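Local coordinates for protein prophenoloxidase b (Marsupenaeus japonicus, PDB 3WKY) that is a type 3 copper protein of the hemocyanin family, the precursor of a phenoloxidase that probably hydroxylates monophenols and oxidises o-diphenols, at residues Tyr333-Val338 and Arg406-Gln411; Met501-Phe506 and Asp531-Asp536. One frame throughout, in Å; residues are numbered along the deposited sequence. Where two conformers were deposited one is given.

How the contacts relate
Contacts 1 and 2 follow one another along the chain: the first closes at Q411 before the second opens at M501. Their centres lie 24 Å apart and their nearest atoms about 10 Å, so they do not touch. Contact 1 joins the start of helix 334-343 to the C-terminal part of helix 391-409, a helix that carries the copper ligand H397 farther back. Contact 2 is a strand pair, 501-509 with 528-534, in the C-terminal ig-like region. The two therefore sample two parts of the subunit, helical copper-binding and beta, and share neither helix nor sheet, yet both are bordered by residues between D628 and E637.

Contact 1 of 2, residues Tyr333-Val338 and Arg406-Gln411; sequences YGINLV and RYKLTQ
Y407 carries the tight part of this contact, its ring pushed against the first turn of helix 334-343. With CG anti to the backbone N (chi1 164°), the ring reaches across to G334, which has no side chain, and Y407 OH lies against G334 CA at 3.3 Å. Y407 CE2 comes to 3.4 Å from I335 N at an oblique angle to the ring, while V338 CG2 sits over one face, 4.1 Å from Y407 CD1. The polar ends converge on D325 outside both segments: its OD1 is hydrogen-bonded to Y407 OH and to I335 N, tying the ring and the helix start to one carboxylate oxygen.

The looser part is at K408. Its chain bends at chi2 (-70°) and passes I335 obliquely, K408 CE 3.9 Å from I335 CG1, before NZ forms salt bridges with D325 and E637. Farther from the interface T410 is partly exposed; its backbone N donates to Y407 O at 2.9 Å, and T410 OG1 accepts Q411 NE2 at 3.0 Å.

I335 and V338 also pack on F404, one turn back along helix 391-409, which belongs to the copper-binding part of the hemocyanin fold. I335 and K408 meet Y223 of helix 218-239, and I308 of helix 294-310 lies against Y407.

Contact 2 of 2, residues Met501-Phe506 and Asp531-Asp536; sequences MKLRIF and DVFETD
Backbone hydrogen bonds set the register between M501-F506 and D531-D536. L503 and F533 form a hydrogen-bonded antiparallel pair, L503 N to F533 O at 2.9 Å and F533 N to L503 O at 3.1 Å. I505 N to D531 O is 2.8 Å, whereas the return bond from D531 N is weak. Past the strand, T535 N reaches M501 O at 3.0 Å, nearly straight (174°). The non-hydrogen-bonded pairs K502-E534 and R504-V532 alternate with these; V532 CA makes a CA-H...O contact to L503 O at 3.2 Å.

The axes of the two segments approach to 4.6 Å at 177°, an antiparallel edge pair: 528-534 is the outermost strand, within this chain, of a mixed sheet built mostly from strands of the ig-like region, with 588-598 beyond 501-509.

Apolar packing divides between the faces. On one, L503 and F533 run alongside each other in the same direction; the turn about F533 chi1 (69°) carries the ring toward L503, placing L503 CD1 3.6 Å from F533 CZ, with I545 packing on both. On the other, V532 CG1 meets K502 CD at 3.8 Å and V532 CG2 touches F506 CZ.

Among charged groups, K502 CD passes over a face of the R504 guanidinium, which is salt-bridged to D628. D531 OD2 forms a salt bridge with R547 and a hydrogen bond with Y487 OH; D531 OD1 accepts one from S553 N.

Contact 1 of 2, residues Tyr333-Val338 and Arg406-Gln411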
ATOM      1  N   TYR A 333     -44.458   3.826 -11.009  1.00 19.39           N
ATOM      2  CA  TYR A 333     -43.798   4.551  -9.929  1.00 15.99           C
ATOM      3  C   TYR A 333     -42.286   4.490 -10.133  1.00 17.71           C
ATOM      4  O   TYR A 333     -41.748   3.431 -10.478  1.00 16.92           O
ATOM      5  CB  TYR A 333     -44.109   3.899  -8.580  1.00 16.87           C
ATOM      6  CG  TYR A 333     -45.565   3.965  -8.161  1.00 19.82           C
ATOM      7  CD1 TYR A 333     -46.523   3.153  -8.772  1.00 23.48           C
ATOM      8  CD2 TYR A 333     -45.974   4.816  -7.151  1.00 23.73           C
ATOM      9  CE1 TYR A 333     -47.854   3.207  -8.395  1.00 25.41           C
ATOM     10  CE2 TYR A 333     -47.309   4.876  -6.762  1.00 22.77           C
ATOM     11  CZ  TYR A 333     -48.238   4.064  -7.392  1.00 22.98           C
ATOM     12  OH  TYR A 333     -49.565   4.116  -7.005  1.00 23.44           O
ATOM     13  N   GLY A 334     -41.601   5.606  -9.903  1.00 19.13           N
ATOM     14  CA  GLY A 334     -40.155   5.636 -10.063  1.00 15.51           C
ATOM     15  C   GLY A 334     -39.451   4.623  -9.174  1.00 16.99           C
ATOM     16  O   GLY A 334     -38.506   3.962  -9.619  1.00 18.09           O
ATOM     17  N   ILE A 335     -39.886   4.507  -7.923  1.00 16.40           N
ATOM     18  CA  ILE A 335     -39.303   3.515  -7.011  1.00 15.95           C
ATOM     19  C   ILE A 335     -39.430   2.096  -7.579  1.00 19.25           C
ATOM     20  O   ILE A 335     -38.510   1.268  -7.433  1.00 15.84           O
ATOM     21  CB  ILE A 335     -39.916   3.612  -5.586  1.00 16.71           C
ATOM     22  CG1 ILE A 335     -39.336   2.537  -4.652  1.00 14.56           C
ATOM     23  CG2 ILE A 335     -41.454   3.498  -5.628  1.00 13.30           C
ATOM     24  CD1 ILE A 335     -37.801   2.671  -4.435  1.00 15.46           C
ATOM     25  N   ASN A 336     -40.544   1.812  -8.261  1.00 15.81           N
ATOM     26  CA  ASN A 336     -40.727   0.502  -8.877  1.00 17.34           C
ATOM     27  C   ASN A 336     -39.772   0.282 -10.046  1.00 18.59           C
ATOM     28  O   ASN A 336     -39.179  -0.789 -10.180  1.00 17.24           O
ATOM     29  CB  ASN A 336     -42.165   0.303  -9.361  1.00 17.23           C
ATOM     30  CG  ASN A 336     -42.424  -1.122  -9.805  1.00 18.70           C
ATOM     31  OD1 ASN A 336     -42.165  -2.074  -9.059  1.00 18.71           O
ATOM     32  ND2 ASN A 336     -42.909  -1.284 -11.027  1.00 20.15           N
ATOM     33  N   LEU A 337     -39.636   1.299 -10.898  1.00 17.94           N
ATOM     34  CA  LEU A 337     -38.728   1.227 -12.043  1.00 15.34           C
ATOM     35  C   LEU A 337     -37.281   1.020 -11.603  1.00 17.26           C
ATOM     36  O   LEU A 337     -36.534   0.256 -12.238  1.00 17.28           O
ATOM     37  CB  LEU A 337     -38.833   2.511 -12.878  1.00 18.33           C
ATOM     38  CG  LEU A 337     -40.119   2.609 -13.707  1.00 19.41           C
ATOM     39  CD1 LEU A 337     -40.353   4.049 -14.156  1.00 19.34           C
ATOM     40  CD2 LEU A 337     -40.050   1.680 -14.914  1.00 19.21           C
ATOM     41  N   VAL A 338     -36.881   1.717 -10.538  1.00 16.59           N
ATOM     42  CA  VAL A 338     -35.512   1.572 -10.000  1.00 14.28           C
ATOM     43  C   VAL A 338     -35.345   0.171  -9.426  1.00 16.27           C
ATOM     44  O   VAL A 338     -34.326  -0.489  -9.667  1.00 16.89           O
ATOM     45  CB  VAL A 338     -35.219   2.656  -8.923  1.00 18.08           C
ATOM     46  CG1 VAL A 338     -33.881   2.386  -8.212  1.00 16.59           C
ATOM     47  CG2 VAL A 338     -35.200   4.037  -9.560  1.00 16.23           C
ATOM     48  N   ARG A 406     -31.257   6.974  -2.109  1.00 13.59           N
ATOM     49  CA  ARG A 406     -30.738   7.973  -3.042  1.00 15.21           C
ATOM     50  C   ARG A 406     -31.850   8.412  -3.983  1.00 17.15           C
ATOM     51  O   ARG A 406     -32.035   9.610  -4.237  1.00 16.37           O
ATOM     52  CB  ARG A 406     -29.585   7.405  -3.873  1.00 15.41           C
ATOM     53  CG  ARG A 406     -28.905   8.436  -4.789  1.00 16.85           C
ATOM     54  CD  ARG A 406     -27.954   7.726  -5.773  1.00 18.36           C
ATOM     55  NE  ARG A 406     -27.162   8.667  -6.568  1.00 21.78           N
ATOM     56  CZ  ARG A 406     -25.867   8.912  -6.367  1.00 26.48           C
ATOM     57  NH1 ARG A 406     -25.200   8.288  -5.396  1.00 20.43           N
ATOM     58  NH2 ARG A 406     -25.234   9.781  -7.144  1.00 22.60           N
ATOM     59  N   TYR A 407     -32.595   7.440  -4.498  1.00 16.25           N
ATOM     60  CA  TYR A 407     -33.705   7.772  -5.367  1.00 13.35           C
ATOM     61  C   TYR A 407     -34.802   8.518  -4.576  1.00 16.29           C
ATOM     62  O   TYR A 407     -35.308   9.558  -5.030  1.00 16.55           O
ATOM     63  CB  TYR A 407     -34.275   6.539  -6.092  1.00 13.28           C
ATOM     64  CG  TYR A 407     -35.639   6.901  -6.640  1.00 14.13           C
ATOM     65  CD1 TYR A 407     -35.756   7.681  -7.787  1.00 15.48           C
ATOM     66  CD2 TYR A 407     -36.805   6.553  -5.956  1.00 15.76           C
ATOM     67  CE1 TYR A 407     -37.024   8.079  -8.255  1.00 17.90           C
ATOM     68  CE2 TYR A 407     -38.053   6.941  -6.418  1.00 17.89           C
ATOM     69  CZ  TYR A 407     -38.156   7.701  -7.564  1.00 18.76           C
ATOM     70  OH  TYR A 407     -39.407   8.096  -8.024  1.00 18.47           O
ATOM     71  N   LYS A 408     -35.171   8.008  -3.402  1.00 16.68           N
ATOM     72  CA  LYS A 408     -36.238   8.681  -2.636  1.00 14.01           C
ATOM     73  C   LYS A 408     -35.924  10.152  -2.385  1.00 21.31           C
ATOM     74  O   LYS A 408     -36.809  11.004  -2.457  1.00 18.13           O
ATOM     75  CB  LYS A 408     -36.528   7.973  -1.309  1.00 13.97           C
ATOM     76  CG  LYS A 408     -37.193   6.598  -1.450  1.00 19.21           C
ATOM     77  CD  LYS A 408     -38.643   6.726  -1.948  1.00 16.29           C
ATOM     78  CE  LYS A 408     -39.363   5.364  -1.897  1.00 18.86           C
ATOM     79  NZ  LYS A 408     -40.825   5.513  -2.257  1.00 19.94           N
ATOM     80  N   LEU A 409     -34.660  10.456  -2.098  1.00 15.41           N
ATOM     81  CA  LEU A 409     -34.272  11.839  -1.819  1.00 17.61           C
ATOM     82  C   LEU A 409     -34.449  12.782  -3.018  1.00 19.99           C
ATOM     83  O   LEU A 409     -34.533  14.007  -2.847  1.00 18.03           O
ATOM     84  CB  LEU A 409     -32.834  11.903  -1.285  1.00 16.50           C
ATOM     85  CG  LEU A 409     -32.622  11.380   0.138  1.00 15.42           C
ATOM     86  CD1 LEU A 409     -31.156  11.528   0.552  1.00 30.19           C
ATOM     87  CD2 LEU A 409     -33.556  12.077   1.147  1.00 24.19           C
ATOM     88  N   THR A 410     -34.518  12.232  -4.227  1.00 16.52           N
ATOM     89  CA  THR A 410     -34.729  13.082  -5.402  1.00 16.81           C
ATOM     90  C   THR A 410     -36.186  13.533  -5.520  1.00 18.29           C
ATOM     91  O   THR A 410     -36.505  14.395  -6.333  1.00 19.21           O
ATOM     92  CB  THR A 410     -34.355  12.393  -6.723  1.00 15.11           C
ATOM     93  OG1 THR A 410     -35.196  11.250  -6.929  1.00 18.19           O
ATOM     94  CG2 THR A 410     -32.874  11.963  -6.721  1.00 15.84           C
ATOM     95  N   GLN A 411     -37.061  12.936  -4.726  1.00 15.37           N
ATOM     96  CA  GLN A 411     -38.490  13.238  -4.836  1.00 15.47           C
ATOM     97  C   GLN A 411     -38.863  14.455  -4.013  1.00 16.52           C
ATOM     98  O   GLN A 411     -38.302  14.685  -2.932  1.00 18.01           O
ATOM     99  CB  GLN A 411     -39.316  12.014  -4.430  1.00 16.42           C
ATOM    100  CG  GLN A 411     -39.019  10.814  -5.344  1.00 17.16           C
ATOM    101  CD  GLN A 411     -39.212  11.163  -6.803  1.00 24.25           C
ATOM    102  OE1 GLN A 411     -40.341  11.380  -7.243  1.00 18.13           O
ATOM    103  NE2 GLN A 411     -38.109  11.242  -7.565  1.00 16.52           N
TER

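Contact 2 of 2, residues Met501-Phe506 and Asp531-Asp536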
ATOM      1  N   MET A 501     -60.978   5.346   6.693  1.00 25.92           N
ATOM      2  CA  MET A 501     -59.582   5.720   6.811  1.00 30.97           C
ATOM      3  C   MET A 501     -58.663   4.512   6.848  1.00 22.48           C
ATOM      4  O   MET A 501     -59.094   3.391   7.146  1.00 22.24           O
ATOM      5  CB  MET A 501     -59.376   6.577   8.047  1.00 31.67           C
ATOM      6  CG  MET A 501     -59.668   5.849   9.303  1.00 42.92           C
ATOM      7  SD  MET A 501     -58.204   5.911  10.313  1.00 57.75           S
ATOM      8  CE  MET A 501     -58.945   6.376  11.862  1.00 29.88           C
ATOM      9  N   LYS A 502     -57.401   4.755   6.513  1.00 24.15           N
ATOM     10  CA  LYS A 502     -56.354   3.751   6.662  1.00 22.69           C
ATOM     11  C   LYS A 502     -55.399   4.232   7.759  1.00 20.73           C
ATOM     12  O   LYS A 502     -54.921   5.365   7.720  1.00 25.72           O
ATOM     13  CB  LYS A 502     -55.625   3.544   5.336  1.00 24.20           C
ATOM     14  CG  LYS A 502     -54.300   2.785   5.467  1.00 25.22           C
ATOM     15  CD  LYS A 502     -53.895   2.148   4.140  1.00 30.13           C
ATOM     16  CE  LYS A 502     -54.542   0.781   3.987  1.00 35.40           C
ATOM     17  NZ  LYS A 502     -54.204   0.139   2.686  1.00 35.51           N
ATOM     18  N   LEU A 503     -55.176   3.394   8.768  1.00 18.12           N
ATOM     19  CA  LEU A 503     -54.221   3.718   9.816  1.00 17.65           C
ATOM     20  C   LEU A 503     -52.854   3.199   9.361  1.00 21.63           C
ATOM     21  O   LEU A 503     -52.748   2.088   8.845  1.00 20.84           O
ATOM     22  CB  LEU A 503     -54.623   3.070  11.131  1.00 23.65           C
ATOM     23  CG  LEU A 503     -55.738   3.824  11.868  1.00 23.68           C
ATOM     24  CD1 LEU A 503     -56.238   3.013  13.051  1.00 25.68           C
ATOM     25  CD2 LEU A 503     -55.210   5.176  12.328  1.00 20.46           C
ATOM     26  N   ARG A 504     -51.826   4.022   9.537  1.00 19.14           N
ATOM     27  CA  ARG A 504     -50.475   3.655   9.108  1.00 18.37           C
ATOM     28  C   ARG A 504     -49.598   3.850  10.313  1.00 19.83           C
ATOM     29  O   ARG A 504     -49.456   4.967  10.804  1.00 20.40           O
ATOM     30  CB  ARG A 504     -50.032   4.588   7.994  1.00 18.07           C
ATOM     31  CG  ARG A 504     -50.944   4.565   6.787  1.00 19.88           C
ATOM     32  CD  ARG A 504     -50.536   5.607   5.792  1.00 19.27           C
ATOM     33  NE  ARG A 504     -51.464   5.660   4.673  1.00 20.98           N
ATOM     34  CZ  ARG A 504     -51.377   4.913   3.580  1.00 21.28           C
ATOM     35  NH1 ARG A 504     -50.368   4.051   3.426  1.00 20.51           N
ATOM     36  NH2 ARG A 504     -52.288   5.045   2.629  1.00 22.96           N
ATOM     37  N   ILE A 505     -49.014   2.764  10.802  1.00 19.07           N
ATOM     38  CA  ILE A 505     -48.290   2.801  12.063  1.00 14.05           C
ATOM     39  C   ILE A 505     -46.867   2.285  11.850  1.00 19.80           C
ATOM     40  O   ILE A 505     -46.692   1.202  11.302  1.00 18.08           O
ATOM     41  CB  ILE A 505     -49.001   1.940  13.103  1.00 17.74           C
ATOM     42  CG1 ILE A 505     -50.437   2.477  13.272  1.00 20.95           C
ATOM     43  CG2 ILE A 505     -48.244   1.952  14.413  1.00 17.50           C
ATOM     44  CD1 ILE A 505     -51.167   1.988  14.494  1.00 27.49           C
ATOM     45  N   PHE A 506     -45.867   3.070  12.262  1.00 19.34           N
ATOM     46  CA  PHE A 506     -44.454   2.710  12.017  1.00 15.79           C
ATOM     47  C   PHE A 506     -43.630   2.876  13.289  1.00 17.24           C
ATOM     48  O   PHE A 506     -43.978   3.674  14.162  1.00 18.22           O
ATOM     49  CB  PHE A 506     -43.858   3.575  10.890  1.00 14.20           C
ATOM     50  CG  PHE A 506     -44.418   3.268   9.528  1.00 15.94           C
ATOM     51  CD1 PHE A 506     -45.586   3.869   9.085  1.00 20.96           C
ATOM     52  CD2 PHE A 506     -43.775   2.365   8.686  1.00 19.49           C
ATOM     53  CE1 PHE A 506     -46.107   3.574   7.825  1.00 25.06           C
ATOM     54  CE2 PHE A 506     -44.288   2.072   7.430  1.00 18.69           C
ATOM     55  CZ  PHE A 506     -45.450   2.681   6.996  1.00 25.61           C
ATOM     56  N   ASP A 531     -48.151  -1.755  11.443  1.00 19.13           N
ATOM     57  CA  ASP A 531     -49.519  -2.095  11.047  1.00 20.64           C
ATOM     58  C   ASP A 531     -50.052  -1.028  10.101  1.00 16.17           C
ATOM     59  O   ASP A 531     -50.047   0.167  10.427  1.00 19.56           O
ATOM     60  CB  ASP A 531     -50.407  -2.182  12.300  1.00 22.38           C
ATOM     61  CG  ASP A 531     -51.606  -3.121  12.128  1.00 25.32           C
ATOM     62  OD1 ASP A 531     -51.741  -3.774  11.070  1.00 20.88           O
ATOM     63  OD2 ASP A 531     -52.408  -3.220  13.085  1.00 29.80           O
ATOM     64  N   VAL A 532     -50.494  -1.456   8.923  1.00 17.51           N
ATOM     65  CA  VAL A 532     -51.088  -0.552   7.943  1.00 22.07           C
ATOM     66  C   VAL A 532     -52.340  -1.244   7.435  1.00 25.42           C
ATOM     67  O   VAL A 532     -52.250  -2.312   6.837  1.00 22.94           O
ATOM     68  CB  VAL A 532     -50.125  -0.275   6.757  1.00 25.66           C
ATOM     69  CG1 VAL A 532     -50.858   0.431   5.614  1.00 23.91           C
ATOM     70  CG2 VAL A 532     -48.921   0.541   7.221  1.00 21.84           C
ATOM     71  N   PHE A 533     -53.512  -0.660   7.693  1.00 20.32           N
ATOM     72  CA  PHE A 533     -54.759  -1.356   7.397  1.00 27.98           C
ATOM     73  C   PHE A 533     -55.931  -0.379   7.297  1.00 27.94           C
ATOM     74  O   PHE A 533     -55.874   0.723   7.859  1.00 22.61           O
ATOM     75  CB  PHE A 533     -55.046  -2.368   8.511  1.00 25.43           C
ATOM     76  CG  PHE A 533     -55.402  -1.727   9.819  1.00 29.46           C
ATOM     77  CD1 PHE A 533     -54.409  -1.280  10.683  1.00 23.63           C
ATOM     78  CD2 PHE A 533     -56.732  -1.546  10.179  1.00 32.63           C
ATOM     79  CE1 PHE A 533     -54.729  -0.673  11.881  1.00 34.61           C
ATOM     80  CE2 PHE A 533     -57.058  -0.940  11.374  1.00 26.59           C
ATOM     81  CZ  PHE A 533     -56.059  -0.500  12.226  1.00 29.86           C
ATOM     82  N   GLU A 534     -56.993  -0.776   6.594  1.00 26.74           N
ATOM     83  CA  GLU A 534     -58.198   0.052   6.539  0.54 26.81           C
ATOM     84  C   GLU A 534     -59.161  -0.293   7.674  1.00 24.37           C
ATOM     85  O   GLU A 534     -59.344  -1.454   8.026  1.00 27.30           O
ATOM     86  CB  GLU A 534     -58.916  -0.051   5.186  0.54 28.43           C
ATOM     87  CG  GLU A 534     -60.129   0.885   5.082  0.54 25.24           C
ATOM     88  CD  GLU A 534     -60.779   0.895   3.711  0.54 36.90           C
ATOM     89  OE1 GLU A 534     -60.140   0.442   2.738  0.54 37.72           O
ATOM     90  OE2 GLU A 534     -61.938   1.361   3.613  0.54 37.44           O
ATOM     91  N   THR A 535     -59.763   0.735   8.255  1.00 25.80           N
ATOM     92  CA  THR A 535     -60.718   0.550   9.343  1.00 32.51           C
ATOM     93  C   THR A 535     -62.129   0.413   8.791  1.00 27.46           C
ATOM     94  O   THR A 535     -62.369   0.628   7.597  1.00 27.52           O
ATOM     95  CB  THR A 535     -60.730   1.765  10.267  1.00 29.78           C
ATOM     96  OG1 THR A 535     -61.234   2.894   9.542  1.00 27.36           O
ATOM     97  CG2 THR A 535     -59.328   2.067  10.784  1.00 37.36           C
ATOM     98  N   ASP A 536     -63.066   0.054   9.664  1.00 34.07           N
ATOM     99  CA  ASP A 536     -64.477   0.226   9.350  1.00 36.89           C
ATOM    100  C   ASP A 536     -64.709   1.726   9.205  1.00 33.33           C
ATOM    101  O   ASP A 536     -63.957   2.522   9.773  1.00 30.43           O
ATOM    102  CB  ASP A 536     -65.348  -0.319  10.486  1.00 36.33           C
ATOM    103  CG  ASP A 536     -65.183  -1.814  10.686  1.00 46.79           C
ATOM    104  OD1 ASP A 536     -65.045  -2.539   9.675  1.00 51.61           O
ATOM    105  OD2 ASP A 536     -65.195  -2.263  11.852  1.00 52.69           O
TER